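Side-chain contacts in neuraminidase (Influenza A virus, PDB 4GDI), which is a tetrameric neuraminidase-like beta-propeller with a diverged putative active site, whose predicted cleavage of terminal sialic acid remains uncertain: residues Ser138-Gly143 and Val173-Glu178; Leu224-Lys229 and Asn298-Glu303; Ser280-Lys283 and Ser287-Gly290; Phe291-Ile296 and Ile337-Glu342. All blocks are in the same frame, centred on the assembly; numbering follows the deposited sequence.

Contact 1: residues Ser138-Gly143 and Val173-Glu178; sequences SASRGG and VHRIYE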
loop_
_atom_site.group_PDB
_atom_site.type_symbol
_atom_site.label_atom_id
_atom_site.label_comp_id
_atom_site.label_asym_id
_atom_site.label_seq_id
_atom_site.Cartn_x
_atom_site.Cartn_y
_atom_site.Cartn_z
ATOM N N SER A 138 -25.045 -24.284 13.307
ATOM C CA SER A 138 -25.993 -23.406 13.991
ATOM C C SER A 138 -26.088 -23.703 15.479
ATOM O O SER A 138 -25.753 -24.793 15.924
ATOM C CB SER A 138 -27.382 -23.573 13.373
ATOM O OG SER A 138 -27.383 -23.219 12.005
ATOM N N ALA A 139 -26.572 -22.726 16.233
ATOM C CA ALA A 139 -26.845 -22.911 17.648
ATOM C C ALA A 139 -27.641 -24.180 17.871
ATOM O O ALA A 139 -28.482 -24.548 17.049
ATOM C CB ALA A 139 -27.625 -21.728 18.180
ATOM N N SER A 140 -27.393 -24.850 18.987
ATOM C CA SER A 140 -28.176 -26.035 19.327
ATOM C C SER A 140 -28.671 -26.013 20.770
ATOM O O SER A 140 -29.449 -26.871 21.171
ATOM C CB SER A 140 -27.357 -27.303 19.074
ATOM O OG SER A 140 -26.271 -27.398 19.977
ATOM N N ARG A 141 -28.221 -25.034 21.547
ATOM C CA ARG A 141 -28.631 -24.924 22.936
ATOM C C ARG A 141 -29.258 -23.560 23.196
ATOM O O ARG A 141 -29.238 -23.052 24.318
ATOM C CB ARG A 141 -27.435 -25.158 23.855
ATOM C CG ARG A 141 -26.839 -26.554 23.739
ATOM C CD ARG A 141 -27.765 -27.604 24.343
ATOM N NE ARG A 141 -27.066 -28.851 24.640
ATOM C CZ ARG A 141 -26.892 -29.853 23.777
ATOM N NH1 ARG A 141 -27.359 -29.774 22.535
ATOM N NH2 ARG A 141 -26.242 -30.944 24.159
ATOM N N GLY A 142 -29.814 -22.962 22.150
ATOM C CA GLY A 142 -30.554 -21.721 22.298
ATOM C C GLY A 142 -29.830 -20.484 21.807
ATOM O O GLY A 142 -30.461 -19.452 21.560
ATOM N N GLY A 143 -28.510 -20.572 21.665
ATOM C CA GLY A 143 -27.740 -19.446 21.174
ATOM C C GLY A 143 -27.616 -18.335 22.187
ATOM O O GLY A 143 -28.131 -18.442 23.293
ATOM N N VAL A 173 -22.897 -23.777 27.607
ATOM C CA VAL A 173 -22.319 -24.975 27.012
ATOM C C VAL A 173 -21.028 -24.573 26.291
ATOM O O VAL A 173 -20.976 -23.526 25.659
ATOM C CB VAL A 173 -23.311 -25.641 26.041
ATOM C CG1 VAL A 173 -22.674 -26.841 25.354
ATOM C CG2 VAL A 173 -24.569 -26.062 26.793
ATOM N N HIS A 174 -19.989 -25.393 26.417
ATOM C CA HIS A 174 -18.688 -25.091 25.829
ATOM C C HIS A 174 -18.143 -26.325 25.129
ATOM O O HIS A 174 -18.115 -27.412 25.692
ATOM C CB HIS A 174 -17.734 -24.595 26.914
ATOM C CG HIS A 174 -18.311 -23.487 27.726
ATOM N ND1 HIS A 174 -18.390 -22.189 27.260
ATOM C CD2 HIS A 174 -18.927 -23.489 28.931
ATOM C CE1 HIS A 174 -18.988 -21.437 28.161
ATOM N NE2 HIS A 174 -19.319 -22.201 29.192
ATOM N N ARG A 175 -17.761 -26.148 23.872
ATOM C CA ARG A 175 -17.257 -27.240 23.062
ATOM C C ARG A 175 -15.895 -26.900 22.459
ATOM O O ARG A 175 -15.654 -25.759 22.064
ATOM C CB ARG A 175 -18.223 -27.501 21.909
ATOM C CG ARG A 175 -19.582 -27.992 22.330
ATOM C CD ARG A 175 -20.452 -28.258 21.116
ATOM N NE ARG A 175 -21.674 -28.957 21.486
ATOM C CZ ARG A 175 -22.576 -29.404 20.621
ATOM N NH1 ARG A 175 -22.400 -29.227 19.313
ATOM N NH2 ARG A 175 -23.656 -30.035 21.072
ATOM N N ILE A 176 -15.015 -27.896 22.384
ATOM C CA ILE A 176 -13.825 -27.794 21.563
ATOM C C ILE A 176 -14.176 -28.300 20.178
ATOM O O ILE A 176 -14.711 -29.403 20.033
ATOM C CB ILE A 176 -12.682 -28.676 22.070
ATOM C CG1 ILE A 176 -12.339 -28.340 23.512
ATOM C CG2 ILE A 176 -11.452 -28.482 21.172
ATOM C CD1 ILE A 176 -11.361 -29.313 24.134
ATOM N N TYR A 177 -13.881 -27.496 19.165
ATOM C CA TYR A 177 -14.003 -27.933 17.790
ATOM C C TYR A 177 -12.618 -28.174 17.187
ATOM O O TYR A 177 -11.712 -27.356 17.341
ATOM C CB TYR A 177 -14.758 -26.885 16.984
ATOM C CG TYR A 177 -16.255 -26.981 17.116
ATOM C CD1 TYR A 177 -16.924 -26.425 18.202
ATOM C CD2 TYR A 177 -17.002 -27.627 16.153
ATOM C CE1 TYR A 177 -18.303 -26.517 18.313
ATOM C CE2 TYR A 177 -18.375 -27.735 16.261
ATOM C CZ TYR A 177 -19.019 -27.180 17.333
ATOM O OH TYR A 177 -20.386 -27.283 17.407
ATOM N N GLU A 178 -12.441 -29.306 16.516
ATOM C CA GLU A 178 -11.230 -29.525 15.743
ATOM C C GLU A 178 -11.516 -29.306 14.259
ATOM O O GLU A 178 -12.438 -29.909 13.720
ATOM C CB GLU A 178 -10.690 -30.935 15.945
ATOM C CG GLU A 178 -9.474 -31.203 15.089
ATOM C CD GLU A 178 -8.970 -32.637 15.200
ATOM O OE1 GLU A 178 -9.582 -33.434 15.935
ATOM O OE2 GLU A 178 -7.956 -32.956 14.545
#
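Arg141 and Val173 meet because the arginine sets CG beside its backbone N (chi1 -63°) and then bends once, at chi2 (-71°). Its CG is thereby set 3.8 Å from Val173 CG2, the valine branch lying anti to its own carbonyl carbon, and the two side chains cross at about a right angle. Arg175, by contrast, runs straight from CG to NE and brings its guanidinium up to the loop. There its NH2 stands 4.0 Å from Arg141 NH1 and 3.9 Å from Ser140 OG. The two guanidinium planes are nearly perpendicular, 85° apart, and the neighbouring like charges would probably disfavour any closer approach. Partners elsewhere hold Arg175: its NE is hydrogen-bonded to Gln189 OE1, its guanidinium forms a cation-pi contact with Trp187, and its NH1 makes a weak in-plane bond of 3.4 Å to Tyr177 OH. Asp165 holds the loop, its carboxylate accepting the backbone N-H groups of Ser140, Arg141 and Gly143. This surface contact sets the loop leaving strand 132-138, the outermost of one sheet, on strand 173-180 of the next, the blade-to-blade connection of a beta-propeller.

Contact 2: residues Leu224-Lys229 and Asn298-Glu303; sequences LLRFTK and NGIESE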
loop_
_atom_site.group_PDB
_atom_site.type_symbol
_atom_site.label_atom_id
_atom_site.label_comp_id
_atom_site.label_asym_id
_atom_site.label_seq_id
_atom_site.Cartn_x
_atom_site.Cartn_y
_atom_site.Cartn_z
ATOM N N LEU A 224 -9.183 -22.842 34.124
ATOM C CA LEU A 224 -8.174 -23.179 33.129
ATOM C C LEU A 224 -8.491 -24.470 32.426
ATOM O O LEU A 224 -8.996 -25.421 33.025
ATOM C CB LEU A 224 -6.809 -23.316 33.794
ATOM C CG LEU A 224 -6.373 -22.054 34.523
ATOM C CD1 LEU A 224 -5.120 -22.316 35.321
ATOM C CD2 LEU A 224 -6.147 -20.921 33.518
ATOM N N LEU A 225 -8.168 -24.516 31.142
ATOM C CA LEU A 225 -8.418 -25.711 30.363
ATOM C C LEU A 225 -7.096 -26.191 29.770
ATOM O O LEU A 225 -6.312 -25.394 29.268
ATOM C CB LEU A 225 -9.435 -25.410 29.264
ATOM C CG LEU A 225 -9.656 -26.468 28.186
ATOM C CD1 LEU A 225 -10.364 -27.704 28.715
ATOM C CD2 LEU A 225 -10.430 -25.838 27.021
ATOM N N ARG A 226 -6.854 -27.493 29.861
ATOM C CA ARG A 226 -5.710 -28.121 29.214
ATOM C C ARG A 226 -6.264 -29.245 28.379
ATOM O O ARG A 226 -7.034 -30.064 28.887
ATOM C CB ARG A 226 -4.755 -28.719 30.252
ATOM C CG ARG A 226 -4.167 -27.701 31.222
ATOM C CD ARG A 226 -3.795 -28.370 32.534
ATOM N NE ARG A 226 -3.218 -27.425 33.483
ATOM C CZ ARG A 226 -2.931 -27.723 34.742
ATOM N NH1 ARG A 226 -3.191 -28.933 35.222
ATOM N NH2 ARG A 226 -2.385 -26.807 35.527
ATOM N N PHE A 227 -5.899 -29.295 27.106
ATOM C CA PHE A 227 -6.366 -30.380 26.264
ATOM C C PHE A 227 -5.353 -30.787 25.208
ATOM O O PHE A 227 -4.400 -30.064 24.947
ATOM C CB PHE A 227 -7.750 -30.064 25.672
ATOM C CG PHE A 227 -7.773 -28.988 24.612
ATOM C CD1 PHE A 227 -7.647 -29.316 23.270
ATOM C CD2 PHE A 227 -8.023 -27.660 24.946
ATOM C CE1 PHE A 227 -7.718 -28.343 22.287
ATOM C CE2 PHE A 227 -8.103 -26.682 23.965
ATOM C CZ PHE A 227 -7.954 -27.023 22.632
ATOM N N THR A 228 -5.541 -31.987 24.666
ATOM C CA THR A 228 -4.634 -32.560 23.684
ATOM C C THR A 228 -5.212 -32.472 22.274
ATOM O O THR A 228 -6.395 -32.136 22.076
ATOM C CB THR A 228 -4.348 -34.041 23.971
ATOM O OG1 THR A 228 -5.518 -34.825 23.685
ATOM C CG2 THR A 228 -3.929 -34.268 25.438
ATOM N N LYS A 229 -4.373 -32.791 21.297
ATOM C CA LYS A 229 -4.804 -32.916 19.913
ATOM C C LYS A 229 -5.925 -33.935 19.755
ATOM O O LYS A 229 -6.646 -33.901 18.777
ATOM C CB LYS A 229 -3.631 -33.355 19.031
ATOM C CG LYS A 229 -2.827 -32.228 18.441
ATOM C CD LYS A 229 -1.861 -32.764 17.388
ATOM C CE LYS A 229 -2.467 -32.707 15.989
ATOM N NZ LYS A 229 -1.712 -33.547 15.023
ATOM N N ASN A 298 6.044 -22.550 41.423
ATOM C CA ASN A 298 5.572 -23.923 41.573
ATOM C C ASN A 298 4.303 -24.238 40.794
ATOM O O ASN A 298 3.775 -25.346 40.880
ATOM C CB ASN A 298 5.433 -24.272 43.056
ATOM C CG ASN A 298 6.794 -24.349 43.756
ATOM O OD1 ASN A 298 7.813 -24.578 43.115
ATOM N ND2 ASN A 298 6.807 -24.156 45.062
ATOM N N GLY A 299 3.828 -23.269 40.015
ATOM C CA GLY A 299 2.713 -23.497 39.110
ATOM C C GLY A 299 1.385 -23.072 39.696
ATOM O O GLY A 299 1.270 -22.831 40.900
ATOM N N ILE A 300 0.371 -22.998 38.839
ATOM C CA ILE A 300 -0.899 -22.412 39.231
ATOM C C ILE A 300 -1.693 -23.300 40.186
ATOM O O ILE A 300 -2.655 -22.848 40.819
ATOM C CB ILE A 300 -1.760 -22.065 37.993
ATOM C CG1 ILE A 300 -2.830 -21.045 38.373
ATOM C CG2 ILE A 300 -2.389 -23.318 37.387
ATOM C CD1 ILE A 300 -2.261 -19.707 38.871
ATOM N N GLU A 301 -1.316 -24.569 40.295
ATOM C CA GLU A 301 -1.985 -25.439 41.253
ATOM C C GLU A 301 -1.227 -25.569 42.573
ATOM O O GLU A 301 -1.558 -26.418 43.392
ATOM C CB GLU A 301 -2.219 -26.813 40.653
ATOM C CG GLU A 301 -3.178 -26.808 39.477
ATOM C CD GLU A 301 -3.322 -28.176 38.852
ATOM O OE1 GLU A 301 -2.398 -28.592 38.113
ATOM O OE2 GLU A 301 -4.353 -28.828 39.110
ATOM N N SER A 302 -0.217 -24.737 42.781
ATOM C CA SER A 302 0.460 -24.680 44.075
ATOM C C SER A 302 -0.188 -23.648 44.985
ATOM O O SER A 302 -1.217 -23.067 44.647
ATOM C CB SER A 302 1.919 -24.297 43.882
ATOM O OG SER A 302 2.024 -22.968 43.421
ATOM N N GLU A 303 0.443 -23.412 46.132
ATOM C CA GLU A 303 -0.030 -22.418 47.086
ATOM C C GLU A 303 -0.039 -21.021 46.486
ATOM O O GLU A 303 -0.778 -20.146 46.944
ATOM C CB GLU A 303 0.860 -22.425 48.336
ATOM C CG GLU A 303 0.231 -23.078 49.545
ATOM C CD GLU A 303 1.224 -23.270 50.681
ATOM O OE1 GLU A 303 2.148 -22.434 50.816
ATOM O OE2 GLU A 303 1.083 -24.262 51.429
#
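Arg226, its chain extended from CG to NE, carries its guanidinium out to Glu301 and forms the salt bridge of this contact. Both terminal nitrogens of the guanidinium converge end-on on a single carboxylate oxygen, with Arg226 NH1 3.0 Å and Arg226 NH2 3.1 Å from Glu301 OE1. That oxygen lies in the guanidinium plane, whereas both nitrogens reach it from the same face of the carboxylate, whose plane is turned 72° from theirs. The N-H bonds are moderately bent, 152° from NH1 and 144° from NH2. Arg226 also gives NE to Asp273 in a second salt bridge and NH1 to Gln234, so NE, NH1 and NH2 all have acceptors and the positive charge is probably well balanced. Strand 224-228 is third in its four-stranded propeller blade, and Glu301 comes from the loop between strands 289-296 and 309-311 of the next. That loop carries a type I turn from Gly299 to Ser302, where Ser302 OG hydrogen-bonds to Gly299 O at 2.6 Å. Apolar packing lies beside the charges. Leu224 CD1 rests 3.6 Å from Ile300 CG2, and the same CG2 methyl sits 4.0 Å from Arg226 NH2.

Contact 3: residues Ser280-Lys283 and Ser287-Gly290; sequences SKTK and SQNG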
loop_
_atom_site.group_PDB
_atom_site.type_symbol
_atom_site.label_atom_id
_atom_site.label_comp_id
_atom_site.label_asym_id
_atom_site.label_seq_id
_atom_site.Cartn_x
_atom_site.Cartn_y
_atom_site.Cartn_z
ATOM N N SER A 280 -1.981 -12.575 35.747
ATOM C CA SER A 280 -2.078 -11.188 35.323
ATOM C C SER A 280 -3.405 -10.582 35.785
ATOM O O SER A 280 -4.440 -11.241 35.769
ATOM C CB SER A 280 -1.904 -11.091 33.799
ATOM O OG SER A 280 -2.879 -11.857 33.135
ATOM N N LYS A 281 -3.361 -9.328 36.226
ATOM C CA LYS A 281 -4.552 -8.678 36.760
ATOM C C LYS A 281 -4.395 -7.156 36.886
ATOM O O LYS A 281 -3.281 -6.607 36.831
ATOM C CB LYS A 281 -4.894 -9.277 38.122
ATOM C CG LYS A 281 -3.803 -9.050 39.182
ATOM C CD LYS A 281 -4.177 -9.663 40.540
ATOM C CE LYS A 281 -3.226 -9.188 41.652
ATOM N NZ LYS A 281 -3.673 -9.632 43.012
ATOM N N THR A 282 -5.525 -6.478 37.033
ATOM C CA THR A 282 -5.518 -5.053 37.353
ATOM C C THR A 282 -4.726 -4.835 38.651
ATOM O O THR A 282 -4.728 -5.676 39.546
ATOM C CB THR A 282 -6.943 -4.525 37.523
ATOM O OG1 THR A 282 -7.608 -5.274 38.544
ATOM C CG2 THR A 282 -7.747 -4.649 36.195
ATOM N N LYS A 283 -4.027 -3.714 38.737
ATOM C CA LYS A 283 -3.346 -3.333 39.970
ATOM C C LYS A 283 -4.350 -3.388 41.125
ATOM O O LYS A 283 -4.155 -4.111 42.097
ATOM C CB LYS A 283 -2.751 -1.929 39.809
ATOM C CG LYS A 283 -2.174 -1.293 41.069
ATOM C CD LYS A 283 -1.039 -2.102 41.659
ATOM C CE LYS A 283 -0.442 -1.406 42.884
ATOM N NZ LYS A 283 0.094 -0.038 42.581
ATOM N N SER A 287 -10.730 -0.766 40.890
ATOM C CA SER A 287 -10.926 -0.148 39.588
ATOM C C SER A 287 -10.175 -0.940 38.535
ATOM O O SER A 287 -9.226 -1.644 38.846
ATOM C CB SER A 287 -10.407 1.287 39.600
ATOM O OG SER A 287 -8.990 1.309 39.644
ATOM N N GLN A 288 -10.593 -0.795 37.285
ATOM C CA GLN A 288 -9.953 -1.483 36.174
ATOM C C GLN A 288 -8.708 -0.707 35.756
ATOM O O GLN A 288 -8.564 -0.321 34.598
ATOM C CB GLN A 288 -10.938 -1.573 35.015
ATOM C CG GLN A 288 -10.967 -2.881 34.314
ATOM C CD GLN A 288 -12.092 -2.934 33.314
ATOM O OE1 GLN A 288 -13.229 -3.218 33.671
ATOM N NE2 GLN A 288 -11.789 -2.620 32.056
ATOM N N ASN A 289 -7.814 -0.462 36.711
ATOM C CA ASN A 289 -6.617 0.311 36.442
ATOM C C ASN A 289 -5.351 -0.486 36.703
ATOM O O ASN A 289 -5.312 -1.304 37.618
ATOM C CB ASN A 289 -6.618 1.571 37.298
ATOM C CG ASN A 289 -7.707 2.533 36.890
ATOM O OD1 ASN A 289 -8.857 2.413 37.320
ATOM N ND2 ASN A 289 -7.361 3.472 36.029
ATOM N N GLY A 290 -4.324 -0.221 35.902
ATOM C CA GLY A 290 -3.035 -0.876 36.043
ATOM C C GLY A 290 -3.049 -2.294 35.497
ATOM O O GLY A 290 -4.103 -2.831 35.176
#
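Gly290 O receives the CA-H of Thr282, at 3.4 Å from CA and nearly straight at 165°, and also the hydroxyl of Thr318, which hydrogen-bonds to it from beyond the two segments. The neighbouring carbonyl is engaged less well. Lys283 N lies 3.0 Å from Asn289 O, but an N-H...O angle of 123° makes this a weak bond. Carbon atoms crowd in beside it, Lys283 CB at 3.4 Å and Thr282 CB at 3.6 Å from Asn289 O. Thr282 takes part through its methyl branch. CG2 lies anti to the carbonyl carbon and packs 3.9 Å from Gln288 CA, while OG1 (chi1 57°) is hydrogen-bonded to Ala284 O inside the connecting loop. Gln288 is the centre of an inverse gamma turn, with a weak bond from Asn289 N back to Ser287 O. Ser287 OG and Asn289 OD1, 2.6 Å apart, tie the flanks of that turn together, the hydroxyl tilted out of the amide carbonyl plane. Gly290, with a positive phi, passes close by Lys283, whose long side chain bends at chi2 and chi4 and reaches Glu311 in a salt bridge. The contact closes the end of the beta hairpin of strands 277-281 and 289-296. Beyond the hairpin it meets the next blade, where Thr318, on strand 317-324, also receives the amide of Gln288 on its backbone O; Asn289 ND2 binds Asn315 O just before that strand.

Contact 4: residues Phe291-Ile296 and Ile337-Glu342; sequences FVLEQI and ICFWLE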
loop_
_atom_site.group_PDB
_atom_site.type_symbol
_atom_site.label_atom_id
_atom_site.label_comp_id
_atom_site.label_asym_id
_atom_site.label_seq_id
_atom_site.Cartn_x
_atom_site.Cartn_y
_atom_site.Cartn_z
ATOM N N PHE A 291 -1.870 -2.898 35.397
ATOM C CA PHE A 291 -1.757 -4.305 35.018
ATOM C C PHE A 291 -0.502 -4.877 35.646
ATOM O O PHE A 291 0.596 -4.310 35.530
ATOM C CB PHE A 291 -1.713 -4.459 33.498
ATOM C CG PHE A 291 -2.240 -5.775 32.989
ATOM C CD1 PHE A 291 -3.575 -6.110 33.127
ATOM C CD2 PHE A 291 -1.410 -6.652 32.319
ATOM C CE1 PHE A 291 -4.063 -7.307 32.637
ATOM C CE2 PHE A 291 -1.902 -7.857 31.821
ATOM C CZ PHE A 291 -3.224 -8.180 31.981
ATOM N N VAL A 292 -0.666 -6.017 36.305
ATOM C CA VAL A 292 0.411 -6.615 37.077
ATOM C C VAL A 292 0.636 -8.089 36.700
ATOM O O VAL A 292 -0.301 -8.893 36.675
ATOM C CB VAL A 292 0.096 -6.499 38.582
ATOM C CG1 VAL A 292 1.145 -7.223 39.415
ATOM C CG2 VAL A 292 0.013 -5.038 38.979
ATOM N N LEU A 293 1.886 -8.419 36.405
ATOM C CA LEU A 293 2.284 -9.776 36.053
ATOM C C LEU A 293 3.037 -10.379 37.242
ATOM O O LEU A 293 4.003 -9.794 37.725
ATOM C CB LEU A 293 3.183 -9.750 34.819
ATOM C CG LEU A 293 2.478 -9.889 33.460
ATOM C CD1 LEU A 293 2.086 -11.336 33.205
ATOM C CD2 LEU A 293 1.257 -9.006 33.409
ATOM N N GLU A 294 2.588 -11.530 37.726
ATOM C CA GLU A 294 3.252 -12.183 38.857
ATOM C C GLU A 294 3.649 -13.612 38.526
ATOM O O GLU A 294 2.869 -14.383 37.962
ATOM C CB GLU A 294 2.356 -12.143 40.086
ATOM C CG GLU A 294 2.120 -10.715 40.595
ATOM C CD GLU A 294 1.170 -10.652 41.777
ATOM O OE1 GLU A 294 -0.027 -10.956 41.596
ATOM O OE2 GLU A 294 1.623 -10.289 42.884
ATOM N N GLN A 295 4.883 -13.952 38.874
ATOM C CA GLN A 295 5.414 -15.282 38.636
ATOM C C GLN A 295 5.240 -16.187 39.859
ATOM O O GLN A 295 5.551 -15.790 40.986
ATOM C CB GLN A 295 6.896 -15.176 38.311
ATOM C CG GLN A 295 7.516 -16.493 37.866
ATOM C CD GLN A 295 9.034 -16.453 37.914
ATOM O OE1 GLN A 295 9.610 -16.014 38.900
ATOM N NE2 GLN A 295 9.681 -16.901 36.850
ATOM N N ILE A 296 4.752 -17.399 39.610
ATOM C CA ILE A 296 4.535 -18.411 40.634
ATOM C C ILE A 296 5.321 -19.653 40.245
ATOM O O ILE A 296 4.840 -20.467 39.458
ATOM C CB ILE A 296 3.048 -18.803 40.754
ATOM C CG1 ILE A 296 2.178 -17.586 41.053
ATOM C CG2 ILE A 296 2.853 -19.830 41.855
ATOM C CD1 ILE A 296 0.681 -17.918 41.077
ATOM N N ILE A 337 6.185 -16.582 23.823
ATOM C CA ILE A 337 4.790 -16.356 24.203
ATOM C C ILE A 337 4.588 -14.859 24.403
ATOM O O ILE A 337 5.457 -14.161 24.953
ATOM C CB ILE A 337 4.397 -17.152 25.486
ATOM C CG1 ILE A 337 2.909 -16.980 25.809
ATOM C CG2 ILE A 337 5.234 -16.740 26.678
ATOM C CD1 ILE A 337 1.986 -17.502 24.726
ATOM N N CYS A 338 3.458 -14.354 23.921
ATOM C CA CYS A 338 3.173 -12.929 24.031
ATOM C C CYS A 338 1.741 -12.761 24.498
ATOM O O CYS A 338 0.963 -13.716 24.501
ATOM C CB CYS A 338 3.347 -12.233 22.670
ATOM S SG CYS A 338 4.957 -12.408 21.851
ATOM N N PHE A 339 1.379 -11.551 24.904
ATOM C CA PHE A 339 -0.023 -11.290 25.152
ATOM C C PHE A 339 -0.402 -9.942 24.585
ATOM O O PHE A 339 0.455 -9.082 24.361
ATOM C CB PHE A 339 -0.365 -11.401 26.649
ATOM C CG PHE A 339 0.310 -10.366 27.527
ATOM C CD1 PHE A 339 -0.283 -9.140 27.761
ATOM C CD2 PHE A 339 1.517 -10.648 28.150
ATOM C CE1 PHE A 339 0.333 -8.198 28.577
ATOM C CE2 PHE A 339 2.139 -9.714 28.969
ATOM C CZ PHE A 339 1.539 -8.487 29.185
ATOM N N TRP A 340 -1.690 -9.777 24.300
ATOM C CA TRP A 340 -2.211 -8.488 23.893
ATOM C C TRP A 340 -3.035 -7.943 25.064
ATOM O O TRP A 340 -3.546 -8.712 25.893
ATOM C CB TRP A 340 -3.040 -8.595 22.598
ATOM C CG TRP A 340 -4.103 -9.699 22.601
ATOM C CD1 TRP A 340 -4.000 -10.938 22.037
ATOM C CD2 TRP A 340 -5.409 -9.641 23.195
ATOM N NE1 TRP A 340 -5.151 -11.654 22.245
ATOM C CE2 TRP A 340 -6.034 -10.877 22.954
ATOM C CE3 TRP A 340 -6.110 -8.660 23.908
ATOM C CZ2 TRP A 340 -7.324 -11.163 23.403
ATOM C CZ3 TRP A 340 -7.378 -8.947 24.348
ATOM C CH2 TRP A 340 -7.974 -10.180 24.098
ATOM N N LEU A 341 -3.170 -6.623 25.117
ATOM C CA LEU A 341 -3.856 -5.964 26.218
ATOM C C LEU A 341 -4.511 -4.662 25.755
ATOM O O LEU A 341 -3.859 -3.828 25.135
ATOM C CB LEU A 341 -2.849 -5.680 27.334
ATOM C CG LEU A 341 -3.263 -4.705 28.437
ATOM C CD1 LEU A 341 -4.309 -5.327 29.310
ATOM C CD2 LEU A 341 -2.035 -4.327 29.246
ATOM N N GLU A 342 -5.810 -4.535 26.013
ATOM C CA GLU A 342 -6.555 -3.311 25.719
ATOM C C GLU A 342 -6.124 -2.226 26.687
ATOM O O GLU A 342 -6.133 -2.427 27.915
ATOM C CB GLU A 342 -8.062 -3.516 25.888
ATOM C CG GLU A 342 -8.753 -4.246 24.736
ATOM C CD GLU A 342 -10.232 -4.474 24.992
ATOM O OE1 GLU A 342 -10.647 -4.385 26.171
ATOM O OE2 GLU A 342 -10.979 -4.732 24.009
#
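Two consecutive blades of the beta-propeller face each other here, each contributing a strand next to an edge of its sheet: 289-296 and 338-346. Locally the strands run nearly antiparallel, at 156°, with axes 11.1 Å apart, a separation bridged by side chains alone. Leu341 CD1 sits over one face of the Phe291 ring, 3.9 Å from its centroid and only 11° off the normal, a CH-pi contact. Its sister methyl covers the base of the ring, Leu341 CD2 being 3.9 Å from Phe291 CD2. In both residues CG is anti to the backbone N (chi1 -152° for Phe291), which extends the side chains into the gap, where they slide past each other in opposite directions. Phe339 meets the Phe291 ring obliquely, its CE1 4.0 Å from Phe291 CE2. Looser is the approach of Leu293, whose CD2 comes to 4.3 Å from Phe339 CZ. Beyond these residues the Phe339 ring also meets Phe270 and Phe359 and stands edge-to-face with Trp21, while the adjacent Cys338 is bonded to Cys360 in a disulfide. All four touching residues are buried and the groups that meet are hydrocarbon throughout, so the blades are held together here by dispersion and the exclusion of water, the methyl over the Phe291 face probably adding the one directional element.

The contacts follow the propeller round. Contact 1 joins the sheets 101-138 and 153-189, contact 2 the sheets 200-236 and 277-311, and contact 4 the latter with the last sheet, while contact 3 lies within the hairpin 277-296. Contacts 1 and 2 have centres 24 Å apart yet touch through Ile176 and Phe227. Contacts 3 and 4 share strand 289-296, their centres 11 Å apart, and both lie across the chain's centre from contact 1. Along the chain contact 1 closes first; contact 3 is nested in the loop closed by contact 2, whose segments alternate with those of contact 4 and touch them where Ser302 packs on Ile296. Sheet 277-311 is thus tied to both its neighbours.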